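Local coordinates for aldehyde dehydrogenase family protein (Pseudomonas syringae pv. tomato, PDB 6X9L) that oxidises long-chain aliphatic aldehydes, probably with NAD+ as electron acceptor, at residues T41-A46 against H367-Y372; D128-Y133 against H471-Y476; I144-I149 against L477-I482; V287-S292 against P332-A337. The protein carries 1 engineered substitution. All coordinates share one frame; numbering follows the deposited sequence.

Contact 1: T41-A46 against H367-Y372; sequences TEEVVA and HEQGFY
Thr41 and Gly370 bring the two backbones closest, their CA atoms 4.7 Å apart, where the chain entering strand 43-49 passes the loop between strands 355-358 and 376-379. In the aldehyde dehydrogenase fold seen here, strand 43-49 pairs with strand 33-38 in a small antiparallel sheet, and the contact ties that sheet to a loop that makes an inverse gamma turn at Phe371. Glu42 carries most of it. Its chain, extended beyond CG, delivers OE2 to Gly370 N, a nearly straight hydrogen bond of 2.9 Å (170° at the hydrogen) that arrives on the anti side of the carboxylate. Arg363 makes a salt bridge with the same oxygen, so one carboxylate oxygen holds both a backbone N-H and a guanidinium; the positive charge probably favours the ionised acid. The CG methylene of Glu42 approaches the Phe371 ring obliquely, 3.4 Å from CZ, and the carboxylate is turned 46° from the ring plane. Gln369 NE2 comes 3.1 Å from Thr41 O, but the angle is poor for a hydrogen bond. Within 41-46, Glu43 N makes a weak hydrogen bond to Thr41 OG1, 3.5 Å long.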
# COMPACT_ATOMS: atom_id res chain seq x y z
N THR A 41 -19.97 -25.72 -23.95
CA THR A 41 -19.88 -26.54 -25.15
C THR A 41 -18.46 -26.76 -25.65
O THR A 41 -18.28 -27.58 -26.56
CB THR A 41 -20.69 -25.93 -26.29
OG1 THR A 41 -20.13 -24.65 -26.60
CG2 THR A 41 -22.16 -25.76 -25.88
N GLU A 42 -17.47 -26.07 -25.11
CA GLU A 42 -16.08 -26.18 -25.57
C GLU A 42 -15.88 -25.70 -27.00
O GLU A 42 -14.90 -26.08 -27.63
CB GLU A 42 -15.57 -27.62 -25.45
CG GLU A 42 -15.29 -28.07 -24.03
CD GLU A 42 -14.96 -29.54 -23.93
OE1 GLU A 42 -13.78 -29.90 -24.13
OE2 GLU A 42 -15.88 -30.35 -23.67
N GLU A 43 -16.76 -24.86 -27.53
CA GLU A 43 -16.61 -24.28 -28.86
C GLU A 43 -16.12 -22.84 -28.76
O GLU A 43 -16.55 -22.08 -27.87
CB GLU A 43 -17.94 -24.31 -29.62
CG GLU A 43 -18.72 -25.59 -29.41
CD GLU A 43 -18.57 -26.59 -30.55
OE1 GLU A 43 -19.55 -27.33 -30.81
OE2 GLU A 43 -17.48 -26.66 -31.16
N VAL A 44 -15.23 -22.45 -29.67
CA VAL A 44 -14.83 -21.05 -29.76
C VAL A 44 -16.01 -20.28 -30.35
O VAL A 44 -16.55 -20.65 -31.40
CB VAL A 44 -13.55 -20.86 -30.59
CG1 VAL A 44 -12.81 -22.16 -30.80
CG2 VAL A 44 -13.84 -20.15 -31.92
N VAL A 45 -16.43 -19.25 -29.64
CA VAL A 45 -17.60 -18.47 -30.02
C VAL A 45 -17.22 -17.09 -30.51
O VAL A 45 -18.11 -16.32 -30.88
CB VAL A 45 -18.60 -18.37 -28.85
CG1 VAL A 45 -19.12 -19.75 -28.51
CG2 VAL A 45 -17.93 -17.77 -27.63
N ALA A 46 -15.94 -16.76 -30.53
CA ALA A 46 -15.54 -15.41 -30.89
C ALA A 46 -14.04 -15.27 -30.70
O ALA A 46 -13.38 -16.11 -30.09
CB ALA A 46 -16.29 -14.36 -30.06
N HIS A 367 -23.46 -34.59 -18.97
CA HIS A 367 -22.85 -33.40 -19.57
C HIS A 367 -21.38 -33.73 -19.83
O HIS A 367 -20.49 -33.16 -19.20
CB HIS A 367 -22.99 -32.19 -18.66
CG HIS A 367 -24.40 -31.81 -18.39
ND1 HIS A 367 -25.09 -32.26 -17.28
CD2 HIS A 367 -25.27 -31.04 -19.09
CE1 HIS A 367 -26.32 -31.77 -17.30
NE2 HIS A 367 -26.45 -31.02 -18.38
N GLU A 368 -21.15 -34.68 -20.74
CA GLU A 368 -19.78 -35.04 -21.09
C GLU A 368 -19.11 -33.95 -21.92
O GLU A 368 -17.89 -33.75 -21.80
CB GLU A 368 -19.76 -36.39 -21.81
CG GLU A 368 -19.80 -37.61 -20.86
CD GLU A 368 -21.18 -37.88 -20.24
OE1 GLU A 368 -22.21 -37.57 -20.88
OE2 GLU A 368 -21.23 -38.41 -19.11
N GLN A 369 -19.86 -33.24 -22.76
CA GLN A 369 -19.36 -32.04 -23.41
C GLN A 369 -19.53 -30.83 -22.48
O GLN A 369 -20.62 -30.60 -21.96
CB GLN A 369 -20.12 -31.81 -24.72
CG GLN A 369 -19.29 -31.18 -25.81
CD GLN A 369 -20.14 -30.37 -26.76
OE1 GLN A 369 -21.28 -30.03 -26.44
NE2 GLN A 369 -19.59 -30.04 -27.92
N GLY A 370 -18.45 -30.08 -22.27
CA GLY A 370 -18.47 -28.97 -21.33
C GLY A 370 -17.74 -29.29 -20.03
O GLY A 370 -17.72 -30.44 -19.56
N PHE A 371 -17.15 -28.26 -19.43
CA PHE A 371 -16.27 -28.44 -18.28
C PHE A 371 -17.03 -28.64 -16.98
O PHE A 371 -16.68 -28.09 -15.94
CB PHE A 371 -15.31 -27.26 -18.19
CG PHE A 371 -14.48 -27.11 -19.43
CD1 PHE A 371 -13.74 -28.19 -19.91
CD2 PHE A 371 -14.52 -25.94 -20.16
CE1 PHE A 371 -13.01 -28.10 -21.07
CE2 PHE A 371 -13.79 -25.84 -21.33
CZ PHE A 371 -13.04 -26.92 -21.78
N TYR A 372 -18.05 -29.48 -17.04
CA TYR A 372 -18.93 -29.69 -15.91
C TYR A 372 -18.22 -30.52 -14.84
O TYR A 372 -17.75 -31.63 -15.13
CB TYR A 372 -20.20 -30.38 -16.39
CG TYR A 372 -21.06 -29.51 -17.29
CD1 TYR A 372 -21.98 -28.62 -16.75
CD2 TYR A 372 -20.94 -29.58 -18.67
CE1 TYR A 372 -22.77 -27.82 -17.56
CE2 TYR A 372 -21.72 -28.79 -19.48
CZ TYR A 372 -22.63 -27.92 -18.92
OH TYR A 372 -23.39 -27.13 -19.73

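Contact 2: D128-Y133 against H471-Y476; sequences DLLATY and HGFEEY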
# COMPACT_ATOMS: atom_id res chain seq x y z
N ASP A 128 -23.35 7.83 -5.24
CA ASP A 128 -23.87 8.44 -4.02
C ASP A 128 -22.75 9.02 -3.18
O ASP A 128 -22.95 9.98 -2.43
CB ASP A 128 -24.63 7.42 -3.19
CG ASP A 128 -25.79 6.80 -3.93
OD1 ASP A 128 -26.30 7.41 -4.89
OD2 ASP A 128 -26.20 5.69 -3.53
N LEU A 129 -21.57 8.42 -3.28
CA LEU A 129 -20.46 8.73 -2.39
C LEU A 129 -19.95 10.15 -2.63
O LEU A 129 -19.60 10.87 -1.68
CB LEU A 129 -19.39 7.68 -2.62
CG LEU A 129 -18.11 7.57 -1.82
CD1 LEU A 129 -17.74 6.11 -1.83
CD2 LEU A 129 -17.07 8.40 -2.50
N LEU A 130 -19.91 10.57 -3.89
CA LEU A 130 -19.41 11.90 -4.21
C LEU A 130 -20.27 13.00 -3.60
O LEU A 130 -19.80 14.13 -3.47
CB LEU A 130 -19.32 12.05 -5.74
CG LEU A 130 -18.12 11.31 -6.35
CD1 LEU A 130 -18.30 11.05 -7.83
CD2 LEU A 130 -16.81 12.07 -6.11
N ALA A 131 -21.50 12.68 -3.19
CA ALA A 131 -22.41 13.70 -2.66
C ALA A 131 -21.97 14.23 -1.31
O ALA A 131 -22.31 15.36 -0.94
CB ALA A 131 -23.83 13.12 -2.53
N THR A 132 -21.23 13.43 -0.55
CA THR A 132 -20.86 13.76 0.81
C THR A 132 -19.37 13.85 1.03
O THR A 132 -18.94 14.48 2.01
CB THR A 132 -21.44 12.71 1.78
OG1 THR A 132 -21.00 11.41 1.35
CG2 THR A 132 -22.96 12.74 1.78
N TYR A 133 -18.56 13.24 0.17
CA TYR A 133 -17.13 13.12 0.43
C TYR A 133 -16.47 14.49 0.51
O TYR A 133 -16.64 15.34 -0.37
CB TYR A 133 -16.47 12.27 -0.65
CG TYR A 133 -15.07 11.89 -0.24
CD1 TYR A 133 -14.01 12.75 -0.47
CD2 TYR A 133 -14.82 10.69 0.45
CE1 TYR A 133 -12.74 12.43 -0.07
CE2 TYR A 133 -13.55 10.37 0.85
CZ TYR A 133 -12.52 11.24 0.60
OH TYR A 133 -11.24 10.95 0.98
N HIS A 471 -13.86 3.04 1.49
CA HIS A 471 -12.50 2.51 1.57
C HIS A 471 -11.90 2.29 0.19
O HIS A 471 -10.78 2.73 -0.09
CB HIS A 471 -12.48 1.20 2.35
CG HIS A 471 -12.68 1.39 3.82
ND1 HIS A 471 -13.91 1.70 4.37
CD2 HIS A 471 -11.81 1.32 4.85
CE1 HIS A 471 -13.79 1.80 5.68
NE2 HIS A 471 -12.52 1.58 5.99
N GLY A 472 -12.63 1.57 -0.67
CA GLY A 472 -12.16 1.34 -2.02
C GLY A 472 -11.95 2.62 -2.79
O GLY A 472 -11.02 2.73 -3.60
N PHE A 473 -12.79 3.62 -2.53
CA PHE A 473 -12.65 4.93 -3.17
C PHE A 473 -11.34 5.61 -2.77
O PHE A 473 -10.67 6.24 -3.61
CB PHE A 473 -13.88 5.77 -2.79
CG PHE A 473 -13.85 7.18 -3.28
CD1 PHE A 473 -14.06 7.48 -4.61
CD2 PHE A 473 -13.67 8.22 -2.38
CE1 PHE A 473 -14.06 8.79 -5.05
CE2 PHE A 473 -13.67 9.53 -2.80
CZ PHE A 473 -13.87 9.82 -4.14
N GLU A 474 -10.94 5.46 -1.51
CA GLU A 474 -9.73 6.13 -1.03
C GLU A 474 -8.45 5.49 -1.54
O GLU A 474 -7.40 6.15 -1.53
CB GLU A 474 -9.76 6.20 0.50
CG GLU A 474 -10.89 7.10 1.02
CD GLU A 474 -10.81 7.38 2.52
OE1 GLU A 474 -10.39 6.49 3.29
OE2 GLU A 474 -11.19 8.51 2.92
N GLU A 475 -8.50 4.24 -2.04
CA GLU A 475 -7.35 3.64 -2.68
C GLU A 475 -6.91 4.40 -3.93
O GLU A 475 -5.78 4.23 -4.38
CB GLU A 475 -7.65 2.20 -3.06
CG GLU A 475 -8.00 1.34 -1.88
CD GLU A 475 -6.79 0.98 -1.03
OE1 GLU A 475 -5.66 1.00 -1.57
OE2 GLU A 475 -6.97 0.68 0.18
N TYR A 476 -7.77 5.24 -4.50
CA TYR A 476 -7.41 5.99 -5.69
C TYR A 476 -7.12 7.46 -5.40
O TYR A 476 -6.95 8.24 -6.34
CB TYR A 476 -8.52 5.87 -6.74
CG TYR A 476 -8.67 4.45 -7.22
CD1 TYR A 476 -7.93 3.98 -8.30
CD2 TYR A 476 -9.52 3.56 -6.57
CE1 TYR A 476 -8.05 2.67 -8.73
CE2 TYR A 476 -9.65 2.27 -7.00
CZ TYR A 476 -8.91 1.82 -8.08
OH TYR A 476 -9.04 0.52 -8.51
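Phe473 and Tyr133 form a T-shaped (edge-to-face) aromatic pair that, in the aldehyde dehydrogenase fold, joins helix 469-474 to the C-terminal part of helix 117-129 and the residues after it. Their centroids lie 5.0 Å apart and their planes are inclined at 71°, with CE2 of Phe473 set over the centre of the Tyr133 face. The Phe473 ring takes a second partner on its own face: CD2 of Leu129 sits 3.4 Å from the ring centroid, almost straight above it, in a CH-pi contact. Leu130 adds a looser touch, its CD2 4.2 Å from Phe473 CZ. At the far end of the tyrosine, Tyr133 OH donates a hydrogen bond to Glu474 OE2 over 3.1 Å. This oxygen lies near the ring plane and is met on the anti side of a carboxylate standing almost perpendicular to the ring.

In the next shell, Phe135 meets the Tyr133 ring, Ala174 of helix 161-174 packs on Phe473, and helix 75-91 covers Leu130. Arg146 lies at long range from Glu474 OE2 in a weak ion pair. The direction of Phe473 is set by chi1 of 175°, which carries CG anti to the backbone N and sends the ring across to the other segment. Ahead of the tyrosine in sequence, Leu129 O accepts from both Thr132 N and Tyr133 N, each 3.2 Å away.

Contact 3: I144-I149 against L477-I482; sequences IEREPI and LETKAI
Lys480 meets Glu147 by leaving its backbone with CG anti to N (chi1 174°) and bending at chi3 (-81°), while Glu147 runs out extended beyond CG; the two side chains then cross at a slant, and NZ lies 2.9 Å from OE1 in a salt bridge entered on the syn side of the carboxylate. Arg146 takes a different course. Bends at chi2 and chi3 fold its chain back over the neighbouring strand, where the face of the guanidinium is turned to Thr479 OG1 and NH1 makes a weak but straight hydrogen bond to Glu478 O.

The strands beneath are antiparallel neighbours, 143-155 and 477-483, in the mixed sheet of the subunit. Glu145 and Lys480 are a hydrogen-bonded pair, with Glu145 N to Lys480 O at 3.0 Å and Lys480 N to Glu145 O at 3.1 Å. Ile144 and Ala481 form the adjacent non-hydrogen-bonded pair, and Ile144 CA also approaches Lys480 O, 3.3 Å away, in a CA-H...O contact. Farther along, Glu478 N donates to Glu147 O before the side chains of the Pro148-Leu477 pair diverge. Glu145, Glu147, Glu478 and Lys480 share one face, and Ile144, Arg146 and Thr479 the other.

This edge belongs to the dimer interface: Ala481 and Ile482 pair in parallel with a strand of the second subunit, carrying the sheet across. Tyr459 OH of that subunit is hydrogen-bonded to Glu147 OE2, its Arg466 makes a salt bridge with Glu478 OE2, and its Ile438 O accepts from Lys480 NZ. Beside the charged groups, the CD1 methyl of Ile149 packs 3.5 Å from Glu478 OE1.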
# COMPACT_ATOMS: atom_id res chain seq x y z
N ILE A 144 -5.92 19.31 4.66
CA ILE A 144 -5.76 18.02 4.01
C ILE A 144 -6.59 18.03 2.73
O ILE A 144 -7.81 18.24 2.78
CB ILE A 144 -6.21 16.87 4.91
CG1 ILE A 144 -5.70 17.07 6.34
CG2 ILE A 144 -5.82 15.52 4.29
CD1 ILE A 144 -4.25 16.79 6.52
N GLU A 145 -5.95 17.82 1.59
CA GLU A 145 -6.66 17.71 0.33
C GLU A 145 -6.45 16.31 -0.23
O GLU A 145 -5.33 15.81 -0.25
CB GLU A 145 -6.19 18.78 -0.65
CG GLU A 145 -6.47 20.20 -0.14
CD GLU A 145 -6.23 21.28 -1.19
OE1 GLU A 145 -5.95 20.92 -2.35
OE2 GLU A 145 -6.33 22.48 -0.84
N ARG A 146 -7.54 15.66 -0.63
CA ARG A 146 -7.49 14.34 -1.22
C ARG A 146 -7.61 14.49 -2.73
O ARG A 146 -8.57 15.09 -3.22
CB ARG A 146 -8.61 13.46 -0.64
CG ARG A 146 -8.42 13.17 0.84
CD ARG A 146 -7.25 12.22 1.01
NE ARG A 146 -7.67 11.03 1.75
CZ ARG A 146 -7.20 9.80 1.55
NH1 ARG A 146 -6.28 9.56 0.63
NH2 ARG A 146 -7.67 8.80 2.29
N GLU A 147 -6.63 13.97 -3.46
CA GLU A 147 -6.55 14.17 -4.90
C GLU A 147 -6.42 12.82 -5.60
O GLU A 147 -5.89 11.87 -5.03
CB GLU A 147 -5.34 15.03 -5.28
CG GLU A 147 -5.30 16.37 -4.61
CD GLU A 147 -4.01 17.13 -4.90
OE1 GLU A 147 -3.92 18.30 -4.45
OE2 GLU A 147 -3.11 16.56 -5.57
N PRO A 148 -6.91 12.73 -6.84
CA PRO A 148 -6.71 11.50 -7.61
C PRO A 148 -5.23 11.22 -7.80
O PRO A 148 -4.44 12.14 -8.00
CB PRO A 148 -7.40 11.80 -8.95
CG PRO A 148 -7.48 13.26 -9.00
CD PRO A 148 -7.68 13.71 -7.60
N ILE A 149 -4.87 9.95 -7.73
CA ILE A 149 -3.45 9.63 -7.85
C ILE A 149 -2.98 9.69 -9.30
O ILE A 149 -1.78 9.86 -9.55
CB ILE A 149 -3.17 8.27 -7.19
CG1 ILE A 149 -1.66 7.99 -7.14
CG2 ILE A 149 -3.93 7.14 -7.91
CD1 ILE A 149 -1.31 6.89 -6.17
N LEU A 477 -7.01 7.84 -4.13
CA LEU A 477 -6.65 9.20 -3.76
C LEU A 477 -5.27 9.25 -3.12
O LEU A 477 -4.94 8.41 -2.28
CB LEU A 477 -7.68 9.79 -2.78
CG LEU A 477 -9.12 9.79 -3.31
CD1 LEU A 477 -10.07 10.07 -2.17
CD2 LEU A 477 -9.28 10.79 -4.46
N GLU A 478 -4.47 10.23 -3.53
CA GLU A 478 -3.31 10.63 -2.74
C GLU A 478 -3.76 11.46 -1.55
O GLU A 478 -4.93 11.80 -1.39
CB GLU A 478 -2.33 11.44 -3.58
CG GLU A 478 -1.43 10.61 -4.44
CD GLU A 478 -0.40 9.81 -3.64
OE1 GLU A 478 0.53 9.26 -4.28
OE2 GLU A 478 -0.52 9.72 -2.39
N THR A 479 -2.79 11.81 -0.71
CA THR A 479 -3.05 12.58 0.50
C THR A 479 -2.04 13.72 0.57
O THR A 479 -0.82 13.49 0.47
CB THR A 479 -2.97 11.67 1.73
OG1 THR A 479 -4.13 10.82 1.74
CG2 THR A 479 -2.91 12.47 3.03
N LYS A 480 -2.55 14.94 0.69
CA LYS A 480 -1.71 16.12 0.68
C LYS A 480 -1.95 16.94 1.94
O LYS A 480 -3.10 17.13 2.35
CB LYS A 480 -1.96 16.97 -0.56
CG LYS A 480 -1.21 18.27 -0.56
CD LYS A 480 -1.56 19.09 -1.78
CE LYS A 480 -0.77 18.63 -2.99
NZ LYS A 480 -1.24 19.29 -4.22
N ALA A 481 -0.86 17.40 2.56
CA ALA A 481 -0.95 18.32 3.69
C ALA A 481 -0.43 19.67 3.25
O ALA A 481 0.70 19.78 2.76
CB ALA A 481 -0.17 17.81 4.91
N ILE A 482 -1.27 20.69 3.38
CA ILE A 482 -0.86 22.06 3.11
C ILE A 482 -0.67 22.73 4.46
O ILE A 482 -1.63 23.29 5.01
CB ILE A 482 -1.87 22.79 2.23
CG1 ILE A 482 -2.09 22.00 0.95
CG2 ILE A 482 -1.38 24.20 1.89
CD1 ILE A 482 -3.12 22.61 0.06

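Contact 4: V287-S292 against P332-A337; sequences VGQSAS and PIANEA. Engineered in segment 287-292: Ala291 (natural residue Cys). With OYA (octanal), chain C; NAD (nicotinamide-adenine-dinucleotide), chain D.
Gln289 and Ala334 provide the direct hydrogen bond of this contact. With its chain extended beyond CG, Gln289 reaches from one segment to the other and sets OE1 2.6 Å from Ala334 N; the donor lies in the plane of the amide carbonyl, on a lone pair of the oxygen. The other end of the same amide works through solvent: a water accepts from Gln289 NE2 at 3.0 Å and donates to Pro332 O at 2.7 Å. Both ends of the amide are thus engaged with the backbone of 332-337, which should fix its rotation. Asn159, a residue of the octanal pocket, holds Gln289 O through its ND2, and Asn335 is the N-cap of helix 336-351, its OD1 accepting from Gln338 N.

Among the van der Waals contacts, the apolar pair is Val287 and Ile333: the CG2 methyl of Val287 meets CD1 of Ile333 at 3.8 Å, the two side chains crossing at about a right angle. The CG2 methyl of Ile333 also touches the amide oxygen, 3.5 Å from Gln289 OE1. Trp158, an NAD-binding residue, packs on both Gln289 and Ala334.

Ligand contacts come from the far end of the first loop. Ala291 N donates to the aldehyde oxygen OAB of octanal at 3.2 Å, and Ser292 OG lies 3.2 Å from the aldehyde carbon C10, with Ser290 OG also near it. Ala291 is engineered in place of the natural cysteine; an aldehyde oxygen met by the backbone N-H at this position is consistent with the oxyanion hole of the aldehyde dehydrogenase active site.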
# COMPACT_ATOMS: atom_id res chain seq x y z
N VAL A 287 -20.02 -22.04 -8.68
CA VAL A 287 -19.37 -23.35 -8.79
C VAL A 287 -17.98 -23.29 -8.15
O VAL A 287 -16.99 -23.77 -8.71
CB VAL A 287 -19.37 -23.85 -10.25
CG1 VAL A 287 -18.87 -22.81 -11.18
CG2 VAL A 287 -18.59 -25.15 -10.42
N GLY A 288 -17.91 -22.72 -6.94
CA GLY A 288 -16.66 -22.60 -6.24
C GLY A 288 -15.67 -21.61 -6.82
O GLY A 288 -14.56 -21.50 -6.29
N GLN A 289 -16.01 -20.89 -7.89
CA GLN A 289 -15.04 -20.01 -8.54
C GLN A 289 -15.14 -18.61 -7.94
O GLN A 289 -15.60 -17.65 -8.55
CB GLN A 289 -15.26 -20.00 -10.04
CG GLN A 289 -15.07 -21.37 -10.71
CD GLN A 289 -15.62 -21.39 -12.12
OE1 GLN A 289 -14.93 -21.79 -13.07
NE2 GLN A 289 -16.85 -20.94 -12.27
N SER A 290 -14.67 -18.52 -6.70
CA SER A 290 -14.76 -17.30 -5.91
C SER A 290 -13.74 -17.35 -4.77
O SER A 290 -13.72 -18.31 -3.99
CB SER A 290 -16.17 -17.14 -5.37
OG SER A 290 -16.16 -16.22 -4.32
N ALA A 291 -12.89 -16.32 -4.69
CA ALA A 291 -11.79 -16.35 -3.73
C ALA A 291 -12.28 -16.35 -2.28
O ALA A 291 -11.65 -16.93 -1.40
CB ALA A 291 -10.86 -15.15 -3.98
N SER A 292 -13.38 -15.67 -2.01
CA SER A 292 -13.84 -15.56 -0.64
C SER A 292 -14.75 -16.71 -0.22
O SER A 292 -15.23 -16.72 0.92
CB SER A 292 -14.55 -14.22 -0.43
OG SER A 292 -15.55 -14.05 -1.40
N PRO A 332 -20.85 -24.96 -15.85
CA PRO A 332 -19.55 -25.64 -15.83
C PRO A 332 -18.48 -24.76 -15.18
O PRO A 332 -18.67 -23.56 -14.93
CB PRO A 332 -19.26 -25.88 -17.31
CG PRO A 332 -19.99 -24.78 -18.02
CD PRO A 332 -21.22 -24.49 -17.19
N ILE A 333 -17.35 -25.41 -14.87
CA ILE A 333 -16.15 -24.64 -14.59
C ILE A 333 -15.94 -23.72 -15.78
O ILE A 333 -16.34 -24.04 -16.91
CB ILE A 333 -14.96 -25.57 -14.34
CG1 ILE A 333 -15.14 -26.24 -12.99
CG2 ILE A 333 -13.64 -24.79 -14.32
CD1 ILE A 333 -15.12 -25.25 -11.85
N ALA A 334 -15.34 -22.56 -15.53
CA ALA A 334 -15.34 -21.46 -16.49
C ALA A 334 -14.50 -21.72 -17.75
O ALA A 334 -14.76 -21.09 -18.78
CB ALA A 334 -14.84 -20.19 -15.81
N ASN A 335 -13.50 -22.61 -17.68
CA ASN A 335 -12.61 -22.84 -18.82
C ASN A 335 -11.75 -24.08 -18.60
O ASN A 335 -11.59 -24.59 -17.48
CB ASN A 335 -11.72 -21.62 -19.09
CG ASN A 335 -11.00 -21.07 -17.84
OD1 ASN A 335 -10.05 -21.67 -17.35
ND2 ASN A 335 -11.45 -19.91 -17.36
N GLU A 336 -11.16 -24.55 -19.71
CA GLU A 336 -10.47 -25.84 -19.73
C GLU A 336 -9.31 -25.88 -18.74
O GLU A 336 -9.14 -26.87 -18.01
CB GLU A 336 -9.99 -26.15 -21.14
CG GLU A 336 -9.26 -27.47 -21.21
CD GLU A 336 -9.19 -28.03 -22.61
OE1 GLU A 336 -9.21 -27.23 -23.58
OE2 GLU A 336 -9.13 -29.27 -22.73
N ALA A 337 -8.48 -24.84 -18.72
CA ALA A 337 -7.39 -24.77 -17.76
C ALA A 337 -7.89 -24.93 -16.32
O ALA A 337 -7.39 -25.77 -15.57
CB ALA A 337 -6.63 -23.46 -17.92
C14 OYA C . -22.60 -12.89 -2.49
C5 OYA C . -21.20 -13.09 -3.06
C6 OYA C . -20.80 -11.84 -3.81
C11 OYA C . -19.67 -12.16 -4.76
C7 OYA C . -18.33 -12.14 -4.04
C8 OYA C . -17.24 -12.36 -5.09
C9 OYA C . -15.86 -11.96 -4.60
C10 OYA C . -14.96 -13.17 -4.46
OAB OYA C . -14.32 -13.57 -5.41
PA NAD D . -4.82 -14.94 -12.67
O1A NAD D . -3.98 -14.54 -11.52
O2A NAD D . -4.29 -16.10 -13.43
O5B NAD D . -5.08 -13.69 -13.67
C5B NAD D . -5.66 -12.49 -13.21
C4B NAD D . -5.39 -11.35 -14.20
O4B NAD D . -4.00 -11.14 -14.29
C3B NAD D . -5.84 -11.67 -15.62
O3B NAD D . -6.32 -10.47 -16.21
C2B NAD D . -4.57 -12.12 -16.32
O2B NAD D . -4.57 -11.85 -17.71
C1B NAD D . -3.57 -11.22 -15.64
N9A NAD D . -2.22 -11.77 -15.59
C8A NAD D . -1.82 -13.09 -15.57
N7A NAD D . -0.47 -13.09 -15.45
C5A NAD D . -0.03 -11.82 -15.38
C6A NAD D . 1.24 -11.26 -15.25
N6A NAD D . 2.29 -12.04 -15.00
N1A NAD D . 1.36 -9.88 -15.20
C2A NAD D . 0.25 -9.07 -15.28
N3A NAD D . -1.01 -9.63 -15.41
C4A NAD D . -1.12 -10.98 -15.46
O3 NAD D . -6.33 -15.13 -12.14
PN NAD D . -7.22 -16.47 -12.07
O1N NAD D . -6.57 -17.45 -11.16
O2N NAD D . -7.59 -16.89 -13.43
O5D NAD D . -8.46 -15.73 -11.31
C5D NAD D . -9.02 -16.31 -10.16
C4D NAD D . -8.23 -15.85 -8.94
O4D NAD D . -8.58 -14.52 -8.62
C3D NAD D . -8.57 -16.70 -7.73
O3D NAD D . -7.42 -16.83 -6.93
C2D NAD D . -9.54 -15.81 -6.99
O2D NAD D . -9.59 -16.10 -5.61
C1D NAD D . -8.95 -14.43 -7.26
N1N NAD D . -9.98 -13.43 -6.96
C2N NAD D . -9.81 -12.58 -5.90
C3N NAD D . -10.81 -11.67 -5.57
C7N NAD D . -10.68 -10.73 -4.41
O7N NAD D . -11.58 -9.66 -4.36
N7N NAD D . -9.76 -10.92 -3.46
C4N NAD D . -11.98 -11.62 -6.32
C5N NAD D . -12.14 -12.49 -7.39
C6N NAD D . -11.14 -13.41 -7.69
O HOH W 1 -18.91 -20.89 -14.48

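The four contacts fall into two clusters on opposite sides of the chain's centre. Contacts 1 and 4 have centres 14 Å apart and touch where Phe371 of contact 1 meets 332-337 of contact 4: Phe371 O lies 3.0 Å from Ile333 N, a probable hydrogen bond, and the Phe371 ring packs on Glu336. Contact 4 holds residues of the octanal pocket, and its Ala291 also belongs to the NAD pocket, whereas the Phe371 side chain of contact 1 remains about 13 Å from NAD. Contacts 2 and 3, with centres 13 Å apart, are joined by Tyr476 O and Ile149 N, 3.0 Å apart and probably hydrogen-bonded; they lie away from the ligands. Between contacts 3 and 4 the nearest atoms are about 23 Å apart.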